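Local coordinates for SPBc2 prophage-derived uncharacterized protein yorR (Bacillus subtilis, PDB 3KB2) that is a largely uncharacterised prophage protein that binds a guanosine nucleotide through a P-loop-like site and may act as a nucleotide kinase of the dTMP kinase type, at residues Y144-T148 with G149-S153. Sequence-based numbering, arbitrary orientation.
Sequences YSWDT and GQWSS. With G3D (guanosine-3'-monophosphate-5'-diphosphate), chain C.
D147 O and Q150 N close a type I beta turn over T148 and G149 as the chain leaves the strand. D147 O accepts a nearly straight bond from Q150 N (3.0 Å, 168° at the hydrogen), the donor standing above the carbonyl plane, and a weak, bent one from W151 N. The D147 side chain adds an Asx turn: CG lies anti to the backbone N (chi1 -180°), which brings D147 OD2 within 3.1 Å of G149 N, the donor above the carboxylate plane. With the D147 O bonds this forms an Asx motif. T148 CA further makes a CH...O contact with W151 O.

The loose, solvent side lies at Q150 and the indole of W151, both exposed; Q150 CG merely passes D147 OD1. W146, tucked towards the helix, turns its edge to the W151 face in a T-shaped pair (planes at 74°), their CD1 atoms 3.8 Å apart.

Beyond the turn, S152 N-caps helix 153-166 by bonding E155 N, and S153 N donates to G3D O6, on the guanine (3.1 Å), consistent with the base-binding loop before the last helix of P-loop nucleotide kinases. The turn thus joins edge strand 143-147, paired with strand 96-102, to that helix, where D159 holds W146 NE1 and I156 touches both tryptophans; buried T148 is tied to H102 O through OG1 and packs on C12 and F13 of the loop leading into helix 14-25.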
# COMPACT_ATOMS: atom_id res chain seq x y z
N TYR A 144 3.00 -26.31 -1.94
CA TYR A 144 2.42 -26.79 -0.69
C TYR A 144 1.79 -25.59 -0.00
O TYR A 144 2.43 -24.55 0.15
CB TYR A 144 3.48 -27.39 0.23
CG TYR A 144 4.42 -28.37 -0.43
CD1 TYR A 144 5.56 -27.91 -1.10
CD2 TYR A 144 4.20 -29.74 -0.36
CE1 TYR A 144 6.45 -28.80 -1.68
CE2 TYR A 144 5.08 -30.64 -0.94
CZ TYR A 144 6.21 -30.16 -1.60
OH TYR A 144 7.12 -31.02 -2.18
N SER A 145 0.54 -25.76 0.42
CA SER A 145 -0.20 -24.68 1.06
C SER A 145 -0.53 -24.99 2.51
O SER A 145 -0.74 -26.13 2.90
CB SER A 145 -1.49 -24.42 0.30
OG SER A 145 -2.39 -25.50 0.44
N TRP A 146 -0.60 -23.92 3.31
CA TRP A 146 -0.92 -23.99 4.72
C TRP A 146 -1.84 -22.83 5.09
O TRP A 146 -1.53 -21.67 4.79
CB TRP A 146 0.36 -23.92 5.55
CG TRP A 146 1.04 -25.24 5.75
CD1 TRP A 146 0.76 -26.17 6.71
CD2 TRP A 146 2.10 -25.80 4.95
NE1 TRP A 146 1.58 -27.27 6.56
CE2 TRP A 146 2.41 -27.07 5.49
CE3 TRP A 146 2.82 -25.35 3.84
CZ2 TRP A 146 3.40 -27.89 4.96
CZ3 TRP A 146 3.81 -26.17 3.30
CH2 TRP A 146 4.09 -27.43 3.86
N ASP A 147 -2.96 -23.15 5.73
CA ASP A 147 -3.92 -22.14 6.17
C ASP A 147 -3.41 -21.65 7.52
O ASP A 147 -3.59 -22.31 8.53
CB ASP A 147 -5.30 -22.79 6.32
CG ASP A 147 -6.38 -21.81 6.78
OD1 ASP A 147 -7.52 -22.27 7.00
OD2 ASP A 147 -6.10 -20.60 6.92
N THR A 148 -2.77 -20.48 7.52
CA THR A 148 -2.20 -19.89 8.73
C THR A 148 -3.27 -19.55 9.77
O THR A 148 -2.97 -19.12 10.88
CB THR A 148 -1.37 -18.64 8.39
OG1 THR A 148 -2.24 -17.61 7.91
CG2 THR A 148 -0.36 -18.96 7.30
N GLY A 149 -4.53 -19.74 9.39
CA GLY A 149 -5.61 -19.47 10.31
C GLY A 149 -5.80 -20.62 11.28
O GLY A 149 -6.43 -20.45 12.32
N GLN A 150 -5.23 -21.78 10.94
CA GLN A 150 -5.35 -22.96 11.78
C GLN A 150 -4.02 -23.67 12.01
O GLN A 150 -3.94 -24.66 12.73
CB GLN A 150 -6.34 -23.93 11.16
CG GLN A 150 -7.59 -23.23 10.68
CD GLN A 150 -8.75 -24.19 10.44
OE1 GLN A 150 -8.61 -25.18 9.72
NE2 GLN A 150 -9.90 -23.88 11.04
N TRP A 151 -2.97 -23.16 11.37
CA TRP A 151 -1.63 -23.73 11.49
C TRP A 151 -0.67 -22.66 11.98
O TRP A 151 -0.59 -21.58 11.38
CB TRP A 151 -1.18 -24.23 10.13
CG TRP A 151 -1.20 -25.69 9.99
CD1 TRP A 151 -0.21 -26.56 10.34
CD2 TRP A 151 -2.27 -26.48 9.49
NE1 TRP A 151 -0.59 -27.85 10.08
CE2 TRP A 151 -1.86 -27.83 9.55
CE3 TRP A 151 -3.55 -26.19 8.99
CZ2 TRP A 151 -2.67 -28.89 9.14
CZ3 TRP A 151 -4.36 -27.24 8.57
CH2 TRP A 151 -3.92 -28.57 8.65
N SER A 152 0.08 -22.94 13.05
CA SER A 152 1.04 -21.96 13.60
C SER A 152 2.38 -22.00 12.85
O SER A 152 2.69 -22.99 12.20
CB SER A 152 1.29 -22.25 15.08
OG SER A 152 2.09 -23.41 15.23
N SER A 153 3.17 -20.94 12.95
CA SER A 153 4.46 -20.91 12.25
C SER A 153 5.38 -22.04 12.71
O SER A 153 6.23 -22.49 11.96
CB SER A 153 5.15 -19.55 12.41
OG SER A 153 5.29 -19.17 13.76
PB G3D C . 4.28 -11.87 6.96
O1B G3D C . 3.65 -10.59 6.41
O2B G3D C . 3.92 -13.13 6.31
O3B G3D C . 5.92 -11.68 6.95
PA G3D C . 5.01 -12.35 9.70
O3A G3D C . 4.01 -11.98 8.49
O1A G3D C . 5.63 -13.65 9.52
O2A G3D C . 5.91 -11.12 9.89
O5' G3D C . 3.94 -12.53 10.95
C5' G3D C . 2.93 -11.44 10.94
C4' G3D C . 2.56 -11.53 12.50
O4' G3D C . 1.91 -12.75 12.91
C3' G3D C . 3.59 -11.32 13.48
O3' G3D C . 3.18 -10.46 14.51
C2' G3D C . 4.16 -12.69 13.96
O2' G3D C . 4.61 -12.65 15.19
C1' G3D C . 2.57 -13.35 14.03
N9 G3D C . 2.72 -14.85 14.11
C8 G3D C . 3.82 -15.54 13.61
N7 G3D C . 3.42 -16.78 13.95
C5 G3D C . 2.26 -16.87 14.72
C6 G3D C . 1.70 -17.90 15.17
O6 G3D C . 1.83 -19.16 15.17
N1 G3D C . 0.40 -17.53 15.84
C2 G3D C . 0.13 -16.28 15.85
N2 G3D C . -1.20 -15.94 16.45
N3 G3D C . 0.68 -15.21 15.30
C4 G3D C . 1.83 -15.63 14.77
P1 G3D C . 3.79 -9.33 14.93
O4P G3D C . 4.70 -9.59 16.01
O5P G3D C . 2.54 -8.50 15.52
O6P G3D C . 4.27 -8.31 13.89